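Local structure of putative polyketide cyclase (Bacillus cereus, 3K0Z) at residues 22-27 / 100-105; 34-39 / 130-135; 91-96 / 111-116. The protein is of unknown function but is probably a lipoprotein with a polyketide cyclase-like role, of the SnoaL family. All blocks are in the same frame, centred on the assembly; numbering follows the deposited sequence.

Interaction 1. Residues 22-27 / 100-105; sequences MTIDPS and LLVVGD
Met22 and Leu100 lie side by side and point the same way, with the flank of the selenomethionine chain, CG, 3.8 Å from CB of Leu100. Beyond CG that chain bends and its selenium end leads away from Leu100. Two residues on, Ile24 and Val102 repeat the pairing more loosely on the same face of the sheet; the Ile24 side chain has two conformers, and in the one modelled here CG2 of Ile24 lies 4.2 Å from Val102 CB. Helix 30-49 backs this face, with Val37 under Met22 and Met36 under Val102. On the other face Thr23 and Leu101 meet at a slant: the CD2 branch of Leu101 comes 3.8 Å from Thr23 CB and sits almost as near to OG1.

The strands run parallel, 4° apart in direction. Thr23 uses both its N-H, given to Leu100 O, and its carbonyl, which takes the N-H of Val102 at 2.7 Å between N and O; Asp25 N then bonds to Val102 O.

Asp25 ends the pairing. Its CG stands anti to the backbone N (chi1 173°), which carries the carboxylate across Val103 at about a right angle, OD2 lying 3.5 Å from Val103 CG2. OD2 also takes a long, weak bond from Gly104 N (3.4 Å). OD1 accepts from Ser27 N, the bond of an Asx turn, and from Ser27 OG, both from the same face of the carboxylate. OD1 also lies close to Asp25 OD1 of the second subunit; the two donors would tend to stabilise the negative charge, while the facing carboxylate would probably work against it.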
HETATM    1  N   MSE A  22       2.626   5.831 -13.895  1.00 18.89           N
HETATM    2  CA  MSE A  22       1.217   6.028 -13.585  1.00 24.21           C
HETATM    3  C   MSE A  22       0.337   5.156 -14.424  1.00 21.35           C
HETATM    4  O   MSE A  22       0.635   4.948 -15.597  1.00 17.73           O
HETATM    5  CB  MSE A  22       0.760   7.455 -13.946  1.00 22.43           C
HETATM    6  CG  MSE A  22       1.050   8.485 -12.987  1.00 30.92           C
HETATM    7 SE   MSE A  22       0.195  10.203 -13.445  0.75 36.63          SE
HETATM    8  CE  MSE A  22       0.983  10.620 -14.941  1.00 26.59           C
ATOM      9  N   THR A  23      -0.771   4.716 -13.837  1.00 18.41           N
ATOM     10  CA  THR A  23      -1.836   4.074 -14.539  1.00 19.82           C
ATOM     11  C   THR A  23      -3.136   4.830 -14.221  1.00 20.84           C
ATOM     12  O   THR A  23      -3.549   4.955 -13.055  1.00 19.94           O
ATOM     13  CB  THR A  23      -1.940   2.589 -14.127  1.00 21.34           C
ATOM     14  OG1 THR A  23      -0.709   1.934 -14.440  1.00 19.63           O
ATOM     15  CG2 THR A  23      -3.081   1.916 -14.831  1.00 20.19           C
ATOM     16  N   ILE A  24      -3.773   5.347 -15.263  0.50 20.42           N
ATOM     17  CA  ILE A  24      -5.030   6.058 -15.104  0.50 18.03           C
ATOM     18  C   ILE A  24      -6.194   5.393 -15.848  0.50 20.24           C
ATOM     19  O   ILE A  24      -6.130   5.140 -17.051  0.50 20.29           O
ATOM     20  CB  ILE A  24      -4.933   7.503 -15.577  0.50 17.52           C
ATOM     21  CG1 ILE A  24      -3.694   8.200 -14.967  0.50 16.53           C
ATOM     22  CG2 ILE A  24      -6.243   8.196 -15.208  0.50 13.98           C
ATOM     23  CD1 ILE A  24      -3.373   9.618 -15.529  0.50 13.08           C
ATOM     24  N   ASP A  25      -7.254   5.143 -15.093  1.00 19.02           N
ATOM     25  CA  ASP A  25      -8.546   4.619 -15.590  1.00 19.69           C
ATOM     26  C   ASP A  25      -8.967   5.465 -16.805  1.00 21.19           C
ATOM     27  O   ASP A  25      -9.152   6.664 -16.673  1.00 20.09           O
ATOM     28  CB  ASP A  25      -9.529   4.797 -14.419  1.00 19.92           C
ATOM     29  CG  ASP A  25     -10.988   4.481 -14.727  1.00 21.30           C
ATOM     30  OD1 ASP A  25     -11.394   4.224 -15.880  1.00 25.03           O
ATOM     31  OD2 ASP A  25     -11.751   4.554 -13.733  1.00 21.51           O
ATOM     32  N   PRO A  26      -9.074   4.847 -17.991  1.00 19.38           N
ATOM     33  CA  PRO A  26      -9.445   5.535 -19.233  1.00 21.21           C
ATOM     34  C   PRO A  26     -10.817   6.181 -19.256  1.00 20.26           C
ATOM     35  O   PRO A  26     -11.069   7.052 -20.076  1.00 19.45           O
ATOM     36  CB  PRO A  26      -9.418   4.414 -20.281  1.00 24.15           C
ATOM     37  CG  PRO A  26      -8.624   3.352 -19.710  1.00 23.75           C
ATOM     38  CD  PRO A  26      -8.726   3.441 -18.237  1.00 22.75           C
ATOM     39  N   SER A  27     -11.681   5.769 -18.344  1.00 21.42           N
ATOM     40  CA  SER A  27     -13.031   6.248 -18.284  1.00 21.95           C
ATOM     41  C   SER A  27     -13.104   7.594 -17.596  1.00 19.71           C
ATOM     42  O   SER A  27     -14.077   8.293 -17.776  1.00 22.56           O
ATOM     43  CB  SER A  27     -13.911   5.220 -17.569  1.00 22.00           C
ATOM     44  OG  SER A  27     -13.700   5.265 -16.171  1.00 23.82           O
ATOM     45  N   LEU A 100       1.703   5.842  -9.314  1.00 20.04           N
ATOM     46  CA  LEU A 100       0.387   6.351  -9.014  1.00 20.33           C
ATOM     47  C   LEU A 100      -0.677   5.616  -9.817  1.00 17.91           C
ATOM     48  O   LEU A 100      -0.647   5.643 -11.074  1.00 19.72           O
ATOM     49  CB  LEU A 100       0.356   7.843  -9.356  1.00 23.55           C
ATOM     50  CG  LEU A 100      -0.521   8.746  -8.544  1.00 27.09           C
ATOM     51  CD1 LEU A 100      -0.050   8.768  -7.022  1.00 22.78           C
ATOM     52  CD2 LEU A 100      -0.592  10.147  -9.191  1.00 24.98           C
ATOM     53  N   LEU A 101      -1.638   4.995  -9.131  1.00 16.49           N
ATOM     54  CA  LEU A 101      -2.741   4.199  -9.794  1.00 15.62           C
ATOM     55  C   LEU A 101      -4.061   4.927  -9.542  1.00 17.58           C
ATOM     56  O   LEU A 101      -4.489   5.077  -8.379  1.00 17.59           O
ATOM     57  CB  LEU A 101      -2.813   2.796  -9.241  1.00 15.96           C
ATOM     58  CG  LEU A 101      -1.409   2.189  -9.138  1.00 17.76           C
ATOM     59  CD1 LEU A 101      -1.461   0.813  -8.348  1.00 20.85           C
ATOM     60  CD2 LEU A 101      -0.770   2.076 -10.545  1.00 21.04           C
ATOM     61  N   VAL A 102      -4.703   5.378 -10.617  1.00 18.16           N
ATOM     62  CA  VAL A 102      -5.889   6.260 -10.489  1.00 17.93           C
ATOM     63  C   VAL A 102      -7.144   5.595 -11.052  1.00 18.75           C
ATOM     64  O   VAL A 102      -7.207   5.319 -12.220  1.00 17.75           O
ATOM     65  CB  VAL A 102      -5.621   7.624 -11.143  1.00 18.09           C
ATOM     66  CG1 VAL A 102      -6.788   8.543 -10.914  1.00 17.80           C
ATOM     67  CG2 VAL A 102      -4.266   8.254 -10.600  1.00 16.46           C
ATOM     68  N   VAL A 103      -8.157   5.346 -10.205  1.00 19.63           N
ATOM     69  CA  VAL A 103      -9.355   4.634 -10.652  1.00 18.32           C
ATOM     70  C   VAL A 103     -10.548   4.964  -9.807  1.00 18.83           C
ATOM     71  O   VAL A 103     -10.442   5.041  -8.593  1.00 19.53           O
ATOM     72  CB  VAL A 103      -9.108   3.099 -10.683  1.00 20.22           C
ATOM     73  CG1 VAL A 103      -8.847   2.487  -9.262  1.00 13.92           C
ATOM     74  CG2 VAL A 103     -10.273   2.354 -11.445  1.00 15.84           C
ATOM     75  N   GLY A 104     -11.685   5.218 -10.449  1.00 18.64           N
ATOM     76  CA  GLY A 104     -12.907   5.613  -9.738  1.00 19.49           C
ATOM     77  C   GLY A 104     -12.620   6.874  -8.919  1.00 19.49           C
ATOM     78  O   GLY A 104     -12.205   7.849  -9.480  1.00 18.91           O
ATOM     79  N   ASP A 105     -12.807   6.827  -7.596  1.00 17.44           N
ATOM     80  CA  ASP A 105     -12.516   7.952  -6.717  1.00 17.66           C
ATOM     81  C   ASP A 105     -11.297   7.689  -5.838  1.00 17.84           C
ATOM     82  O   ASP A 105     -11.116   8.393  -4.854  1.00 21.37           O
ATOM     83  CB  ASP A 105     -13.705   8.194  -5.793  1.00 20.47           C
ATOM     84  CG  ASP A 105     -14.903   8.692  -6.519  1.00 27.29           C
ATOM     85  OD1 ASP A 105     -14.736   9.373  -7.557  1.00 38.35           O
ATOM     86  OD2 ASP A 105     -16.017   8.414  -6.026  1.00 44.50           O
TER

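Interaction 2. Residues 34-39 / 130-135; sequences TEMVHA and LHVKDG
Residues 34-39 of helix 30-49 pass the end of strand 120-133 without a direct hydrogen bond, the backbones coming nearest at Glu35 and Gly135, whose CA atoms are 4.9 Å apart. Glu35 lies over the glycine: with chi1 at 74°, CG sits between the backbone N and the carbonyl carbon, and rests 3.9 Å from Gly135 CA. The rest of the chain runs on extended past Gly135 N, where a water accepts from that N-H and donates to Glu35 OE2. The other carboxylate oxygen, OE1, is salt-bridged to Lys31. A second water lies between Glu35 O and Gly135 O, 2.7 Å from the former.

Deeper in, the contact turns apolar. Met36 and Val132 pass at a slant, the selenomethionine CG 4.1 Å from the CG1 branch of Val132. Three residues along the helix, the methyl of Ala39 touches Gly135 O at 3.7 Å and lies farther, 4.4 Å, from that same Val132 branch. Val107 of the adjoining strand borders both Met36 and Val132, continuing the apolar layer.

A long N-terminal helix laid across a curved, mixed sheet in this way is a hallmark of the NTF2-like alpha+beta fold, to which the SnoaL family belongs.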
ATOM      1  N   THR A  34      -6.923  14.677 -13.907  1.00 19.85           N
ATOM      2  CA  THR A  34      -5.949  15.728 -13.565  1.00 21.97           C
ATOM      3  C   THR A  34      -6.136  16.185 -12.129  1.00 23.17           C
ATOM      4  O   THR A  34      -5.165  16.381 -11.410  1.00 23.71           O
ATOM      5  CB  THR A  34      -6.107  16.921 -14.516  1.00 21.57           C
ATOM      6  OG1 THR A  34      -5.863  16.500 -15.858  1.00 20.58           O
ATOM      7  CG2 THR A  34      -5.152  18.042 -14.192  1.00 21.39           C
ATOM      8  N   GLU A  35      -7.383  16.365 -11.696  1.00 23.49           N
ATOM      9  CA  GLU A  35      -7.550  16.846 -10.335  1.00 24.33           C
ATOM     10  C   GLU A  35      -7.150  15.784  -9.259  1.00 22.72           C
ATOM     11  O   GLU A  35      -6.683  16.119  -8.172  1.00 21.96           O
ATOM     12  CB  GLU A  35      -8.945  17.426 -10.149  1.00 26.65           C
ATOM     13  CG  GLU A  35     -10.020  16.395 -10.063  1.00 29.32           C
ATOM     14  CD  GLU A  35     -11.425  16.952 -10.302  1.00 30.30           C
ATOM     15  OE1 GLU A  35     -11.568  18.174 -10.515  1.00 31.13           O
ATOM     16  OE2 GLU A  35     -12.394  16.133 -10.267  1.00 38.89           O
HETATM   17  N   MSE A  36      -7.295  14.516  -9.576  1.00 19.46           N
HETATM   18  CA  MSE A  36      -6.842  13.450  -8.690  1.00 18.37           C
HETATM   19  C   MSE A  36      -5.319  13.372  -8.657  1.00 19.66           C
HETATM   20  O   MSE A  36      -4.717  13.238  -7.574  1.00 19.62           O
HETATM   21  CB  MSE A  36      -7.476  12.126  -9.135  1.00 21.55           C
HETATM   22  CG  MSE A  36      -8.938  12.109  -8.879  1.00 18.74           C
HETATM   23 SE   MSE A  36      -9.814  10.611  -9.731  0.75 25.69          SE
HETATM   24  CE  MSE A  36      -9.561   9.240  -8.300  1.00 21.04           C
ATOM     25  N   VAL A  37      -4.670  13.467  -9.813  1.00 18.30           N
ATOM     26  CA  VAL A  37      -3.191  13.415  -9.858  1.00 18.25           C
ATOM     27  C   VAL A  37      -2.611  14.640  -9.137  1.00 18.45           C
ATOM     28  O   VAL A  37      -1.682  14.518  -8.347  1.00 18.19           O
ATOM     29  CB  VAL A  37      -2.659  13.303 -11.310  1.00 17.98           C
ATOM     30  CG1 VAL A  37      -1.193  13.562 -11.361  1.00 17.61           C
ATOM     31  CG2 VAL A  37      -2.985  11.912 -11.885  1.00 17.71           C
ATOM     32  N   HIS A  38      -3.198  15.816  -9.365  1.00 17.84           N
ATOM     33  CA  HIS A  38      -2.737  17.041  -8.738  1.00 16.96           C
ATOM     34  C   HIS A  38      -2.904  16.992  -7.223  1.00 19.96           C
ATOM     35  O   HIS A  38      -2.059  17.490  -6.510  1.00 21.11           O
ATOM     36  CB  HIS A  38      -3.487  18.237  -9.323  1.00 20.75           C
ATOM     37  CG  HIS A  38      -3.011  18.619 -10.690  1.00 19.50           C
ATOM     38  ND1 HIS A  38      -3.439  19.754 -11.341  1.00 14.87           N
ATOM     39  CD2 HIS A  38      -2.097  18.033 -11.503  1.00 16.95           C
ATOM     40  CE1 HIS A  38      -2.834  19.827 -12.521  1.00 20.15           C
ATOM     41  NE2 HIS A  38      -1.999  18.796 -12.632  1.00 15.30           N
ATOM     42  N   ALA A  39      -3.964  16.383  -6.724  1.00 18.83           N
ATOM     43  CA  ALA A  39      -4.123  16.274  -5.259  1.00 20.37           C
ATOM     44  C   ALA A  39      -3.004  15.412  -4.709  1.00 18.59           C
ATOM     45  O   ALA A  39      -2.414  15.698  -3.663  1.00 19.10           O
ATOM     46  CB  ALA A  39      -5.511  15.676  -4.911  1.00 19.68           C
ATOM     47  N   LEU A 130      -5.610   6.806  -1.206  1.00 17.37           N
ATOM     48  CA  LEU A 130      -6.289   8.090  -1.013  1.00 19.11           C
ATOM     49  C   LEU A 130      -7.692   8.073  -1.614  1.00 21.38           C
ATOM     50  O   LEU A 130      -7.857   7.617  -2.726  1.00 21.14           O
ATOM     51  CB  LEU A 130      -5.487   9.168  -1.707  1.00 19.27           C
ATOM     52  CG  LEU A 130      -3.988   9.289  -1.450  1.00 18.14           C
ATOM     53  CD1 LEU A 130      -3.445  10.324  -2.463  1.00 23.60           C
ATOM     54  CD2 LEU A 130      -3.588   9.656  -0.024  1.00 19.27           C
ATOM     55  N   HIS A 131      -8.682   8.593  -0.884  1.00 20.65           N
ATOM     56  CA  HIS A 131     -10.029   8.783  -1.401  1.00 19.85           C
ATOM     57  C   HIS A 131     -10.128  10.261  -1.768  1.00 20.72           C
ATOM     58  O   HIS A 131      -9.885  11.139  -0.921  1.00 18.33           O
ATOM     59  CB  HIS A 131     -11.032   8.470  -0.343  1.00 20.47           C
ATOM     60  CG  HIS A 131     -12.359   8.027  -0.861  1.00 28.65           C
ATOM     61  ND1 HIS A 131     -13.312   7.460  -0.041  1.00 34.95           N
ATOM     62  CD2 HIS A 131     -12.879   8.019  -2.112  1.00 26.19           C
ATOM     63  CE1 HIS A 131     -14.376   7.152  -0.765  1.00 43.62           C
ATOM     64  NE2 HIS A 131     -14.138   7.482  -2.025  1.00 37.99           N
ATOM     65  N   VAL A 132     -10.440  10.540  -3.025  1.00 21.98           N
ATOM     66  CA  VAL A 132     -10.478  11.927  -3.535  1.00 23.21           C
ATOM     67  C   VAL A 132     -11.877  12.283  -3.994  1.00 24.96           C
ATOM     68  O   VAL A 132     -12.450  11.506  -4.722  1.00 26.65           O
ATOM     69  CB  VAL A 132      -9.552  12.102  -4.746  1.00 22.11           C
ATOM     70  CG1 VAL A 132      -9.440  13.600  -5.125  1.00 18.32           C
ATOM     71  CG2 VAL A 132      -8.176  11.495  -4.458  1.00 23.67           C
ATOM     72  N   LYS A 133     -12.418  13.416  -3.529  1.00 23.61           N
ATOM     73  CA  LYS A 133     -13.739  13.881  -3.922  1.00 23.46           C
ATOM     74  C   LYS A 133     -13.579  15.323  -4.369  1.00 25.19           C
ATOM     75  O   LYS A 133     -13.019  16.132  -3.649  1.00 27.46           O
ATOM     76  CB  LYS A 133     -14.723  13.799  -2.760  1.00 24.80           C
ATOM     77  N   ASP A 134     -14.026  15.638  -5.572  1.00 27.66           N
ATOM     78  CA  ASP A 134     -13.945  16.990  -6.089  1.00 27.85           C
ATOM     79  C   ASP A 134     -12.543  17.571  -5.951  1.00 26.83           C
ATOM     80  O   ASP A 134     -12.377  18.700  -5.549  1.00 32.50           O
ATOM     81  CB  ASP A 134     -14.979  17.871  -5.399  1.00 28.84           C
ATOM     82  CG  ASP A 134     -16.430  17.359  -5.600  1.00 40.10           C
ATOM     83  OD1 ASP A 134     -16.778  16.915  -6.724  1.00 45.65           O
ATOM     84  OD2 ASP A 134     -17.229  17.401  -4.633  1.00 47.70           O
ATOM     85  N   GLY A 135     -11.529  16.780  -6.248  1.00 25.42           N
ATOM     86  CA  GLY A 135     -10.173  17.288  -6.254  1.00 24.67           C
ATOM     87  C   GLY A 135      -9.468  17.454  -4.932  1.00 24.79           C
ATOM     88  O   GLY A 135      -8.353  18.006  -4.902  1.00 23.04           O
TER
HETATM   89  O   HOH W   1      -6.933  18.671  -7.209  1.00 20.65           O
HETATM   90  O   HOH W   2     -11.779  14.516  -7.873  1.00 26.08           O

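Interaction 3. Residues 91-96 / 111-116; sequences PNIHCE and LSFTGT
Cys95 holds SG anti to its backbone N (chi1 177°), and Phe113 holds CG anti to its carbonyl carbon (chi1 -74°); with both residues on the same face of the sheet, these torsions turn sulfur and ring against each other. SG lies 4.2 Å from the ring centroid in an oblique sulfur-aromatic contact, while Cys95 CB touches Phe113 CE1 at 3.7 Å. Helix 30-49 adds Tyr44 beside Cys95, and Phe124 of strand 120-133 meets the Phe113 ring with nearly parallel planes.

Strands 93-103 and 106-117 form a beta hairpin of the NTF2-like sheet. Here Cys95 and Phe113 are a non-hydrogen-bonded pair; the flanking pairs, His94 with Thr114 and Glu96 with Ser112, are hydrogen-bonded, although the bond from His94 N to Thr114 O is weak.

At the open end Asn92 ND2 gives Thr116 OG1 a 2.9 Å bond, nearly in the amide plane and straight at 167°. OD1 of the same amide accepts from His94 NE2; bonded at both ends, the amide has its flip fixed. Asn92 O takes the N-H of Thr116. On the polar face a water donates to Ser112 OG and to Glu96 OE1; Glu98 also bonds Ser112 OG, and Lys20 forms a salt bridge with Glu96 OE2.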
ATOM      1  N   PRO A  91      16.075  15.515   9.516  1.00 19.90           N
ATOM      2  CA  PRO A  91      15.767  16.682   8.706  1.00 21.73           C
ATOM      3  C   PRO A  91      16.205  16.556   7.243  1.00 21.69           C
ATOM      4  O   PRO A  91      15.595  17.179   6.388  1.00 22.86           O
ATOM      5  CB  PRO A  91      16.517  17.822   9.407  1.00 22.14           C
ATOM      6  CG  PRO A  91      17.576  17.175  10.185  1.00 21.93           C
ATOM      7  CD  PRO A  91      17.105  15.783  10.523  1.00 22.05           C
ATOM      8  N   ASN A  92      17.250  15.785   6.943  1.00 19.73           N
ATOM      9  CA  ASN A  92      17.613  15.562   5.546  1.00 18.88           C
ATOM     10  C   ASN A  92      16.798  14.382   5.002  1.00 20.59           C
ATOM     11  O   ASN A  92      17.278  13.231   4.976  1.00 19.29           O
ATOM     12  CB  ASN A  92      19.092  15.271   5.395  1.00 20.37           C
ATOM     13  CG  ASN A  92      19.507  15.144   3.948  1.00 18.31           C
ATOM     14  OD1 ASN A  92      18.891  15.745   3.056  1.00 19.34           O
ATOM     15  ND2 ASN A  92      20.537  14.345   3.698  1.00 17.70           N
ATOM     16  N   ILE A  93      15.583  14.692   4.559  1.00 18.71           N
ATOM     17  CA  ILE A  93      14.618  13.731   4.063  1.00 19.95           C
ATOM     18  C   ILE A  93      13.920  14.280   2.804  1.00 20.01           C
ATOM     19  O   ILE A  93      13.680  15.476   2.711  1.00 21.02           O
ATOM     20  CB  ILE A  93      13.523  13.408   5.153  1.00 20.78           C
ATOM     21  CG1 ILE A  93      12.752  12.138   4.765  1.00 27.35           C
ATOM     22  CG2 ILE A  93      12.589  14.653   5.404  1.00 23.55           C
ATOM     23  CD1 ILE A  93      13.599  10.844   4.783  1.00 21.36           C
ATOM     24  N   HIS A  94      13.597  13.371   1.872  1.00 20.59           N
ATOM     25  CA  HIS A  94      13.044  13.698   0.561  1.00 21.52           C
ATOM     26  C   HIS A  94      12.055  12.618   0.168  1.00 22.52           C
ATOM     27  O   HIS A  94      12.330  11.418   0.389  1.00 26.05           O
ATOM     28  CB  HIS A  94      14.215  13.753  -0.437  1.00 22.22           C
ATOM     29  CG  HIS A  94      15.320  14.662   0.020  1.00 17.67           C
ATOM     30  ND1 HIS A  94      15.292  16.020  -0.198  1.00 21.37           N
ATOM     31  CD2 HIS A  94      16.431  14.420   0.755  1.00 21.89           C
ATOM     32  CE1 HIS A  94      16.358  16.572   0.352  1.00 23.14           C
ATOM     33  NE2 HIS A  94      17.062  15.623   0.941  1.00 21.88           N
ATOM     34  N   CYS A  95      10.948  13.029  -0.449  1.00 17.47           N
ATOM     35  CA  CYS A  95       9.856  12.119  -0.840  1.00 19.32           C
ATOM     36  C   CYS A  95       9.658  12.158  -2.360  1.00 19.91           C
ATOM     37  O   CYS A  95       9.559  13.246  -2.906  1.00 21.04           O
ATOM     38  CB  CYS A  95       8.575  12.590  -0.151  1.00 18.74           C
ATOM     39  SG  CYS A  95       7.114  11.623  -0.592  1.00 24.70           S
ATOM     40  N   GLU A  96       9.602  10.984  -3.004  1.00 19.72           N
ATOM     41  CA  GLU A  96       9.327  10.838  -4.428  1.00 20.53           C
ATOM     42  C   GLU A  96       8.172   9.859  -4.649  1.00 20.36           C
ATOM     43  O   GLU A  96       7.980   8.940  -3.858  1.00 20.33           O
ATOM     44  CB  GLU A  96      10.567  10.334  -5.121  1.00 19.10           C
ATOM     45  CG  GLU A  96      11.678  11.347  -5.184  1.00 23.97           C
ATOM     46  CD  GLU A  96      12.721  10.971  -6.284  1.00 30.71           C
ATOM     47  OE1 GLU A  96      13.343   9.890  -6.217  1.00 38.03           O
ATOM     48  OE2 GLU A  96      12.873  11.756  -7.244  1.00 49.63           O
ATOM     49  N   LEU A 111       5.443   5.364  -2.554  1.00 17.06           N
ATOM     50  CA  LEU A 111       6.442   6.402  -2.273  1.00 16.73           C
ATOM     51  C   LEU A 111       7.817   5.874  -1.919  1.00 19.77           C
ATOM     52  O   LEU A 111       7.943   4.728  -1.458  1.00 19.91           O
ATOM     53  CB  LEU A 111       5.956   7.264  -1.106  1.00 20.66           C
ATOM     54  CG  LEU A 111       4.604   8.010  -1.221  1.00 15.64           C
ATOM     55  CD1 LEU A 111       4.360   8.707  -2.642  1.00 14.90           C
ATOM     56  CD2 LEU A 111       3.389   7.150  -0.783  1.00 16.90           C
ATOM     57  N   SER A 112       8.857   6.670  -2.216  1.00 18.19           N
ATOM     58  CA  SER A 112      10.211   6.387  -1.743  1.00 22.32           C
ATOM     59  C   SER A 112      10.639   7.594  -0.903  1.00 20.79           C
ATOM     60  O   SER A 112      10.381   8.744  -1.287  1.00 22.82           O
ATOM     61  CB  SER A 112      11.192   6.107  -2.896  1.00 23.47           C
ATOM     62  OG  SER A 112      11.082   7.107  -3.886  1.00 31.89           O
ATOM     63  N   PHE A 113      11.180   7.324   0.281  1.00 22.88           N
ATOM     64  CA  PHE A 113      11.703   8.352   1.169  1.00 21.55           C
ATOM     65  C   PHE A 113      13.190   8.088   1.314  1.00 23.58           C
ATOM     66  O   PHE A 113      13.591   6.978   1.718  1.00 22.45           O
ATOM     67  CB  PHE A 113      11.059   8.270   2.549  1.00 21.64           C
ATOM     68  CG  PHE A 113       9.654   8.762   2.592  1.00 21.89           C
ATOM     69  CD1 PHE A 113       9.383  10.116   2.831  1.00 21.78           C
ATOM     70  CD2 PHE A 113       8.596   7.882   2.413  1.00 22.39           C
ATOM     71  CE1 PHE A 113       8.071  10.574   2.864  1.00 25.23           C
ATOM     72  CE2 PHE A 113       7.271   8.335   2.458  1.00 24.14           C
ATOM     73  CZ  PHE A 113       7.019   9.688   2.662  1.00 25.88           C
ATOM     74  N   THR A 114      14.010   9.088   1.014  1.00 20.72           N
ATOM     75  CA  THR A 114      15.450   8.934   1.062  1.00 20.01           C
ATOM     76  C   THR A 114      16.104  10.122   1.759  1.00 19.04           C
ATOM     77  O   THR A 114      15.573  11.237   1.780  1.00 18.80           O
ATOM     78  CB  THR A 114      16.063   8.800  -0.351  1.00 23.70           C
ATOM     79  OG1 THR A 114      15.761   9.976  -1.080  1.00 26.21           O
ATOM     80  CG2 THR A 114      15.464   7.623  -1.095  1.00 22.16           C
ATOM     81  N   GLY A 115      17.262   9.867   2.355  1.00 20.17           N
ATOM     82  CA  GLY A 115      17.994  10.933   3.021  1.00 21.59           C
ATOM     83  C   GLY A 115      19.171  10.371   3.807  1.00 21.11           C
ATOM     84  O   GLY A 115      19.774   9.369   3.408  1.00 22.42           O
ATOM     85  N   THR A 116      19.494  11.008   4.925  1.00 19.28           N
ATOM     86  CA  THR A 116      20.567  10.535   5.739  1.00 20.45           C
ATOM     87  C   THR A 116      20.261  10.775   7.187  1.00 20.62           C
ATOM     88  O   THR A 116      19.470  11.614   7.524  1.00 20.95           O
ATOM     89  CB  THR A 116      21.879  11.262   5.408  1.00 22.53           C
ATOM     90  OG1 THR A 116      21.730  12.654   5.674  1.00 20.27           O
ATOM     91  CG2 THR A 116      22.325  11.070   3.909  1.00 19.59           C
TER
HETATM   92  O   HOH W   3      18.896  14.057   8.514  1.00 21.51           O
HETATM   93  O   HOH W   4      13.452  10.140  -1.978  1.00 24.95           O
HETATM   94  O   HOH W   5      13.479   8.656  -4.018  1.00 31.78           O

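How the interactions relate
From the N terminus, 22-27 supplies a short outer strand and 34-39 the helix that follows it. Interaction 1 closes a loop of 72 residues when strand 93-103 returns beside 22-27; interaction 2 closes one of 90 when the end of strand 120-133 comes back to helix 30-49. These loops cross. Interaction 3 joins the far ends of the 93-103/106-117 hairpin: its closure crosses that of interaction 1 and falls wholly within that of interaction 2. Interactions 1 and 2 meet where Asp105 O probably bonds Val132 N and Gly104 packs on Met36. Interaction 3 shares strand 93-103 with interaction 1, but their centres are about 25 Å apart, across the chain's centre.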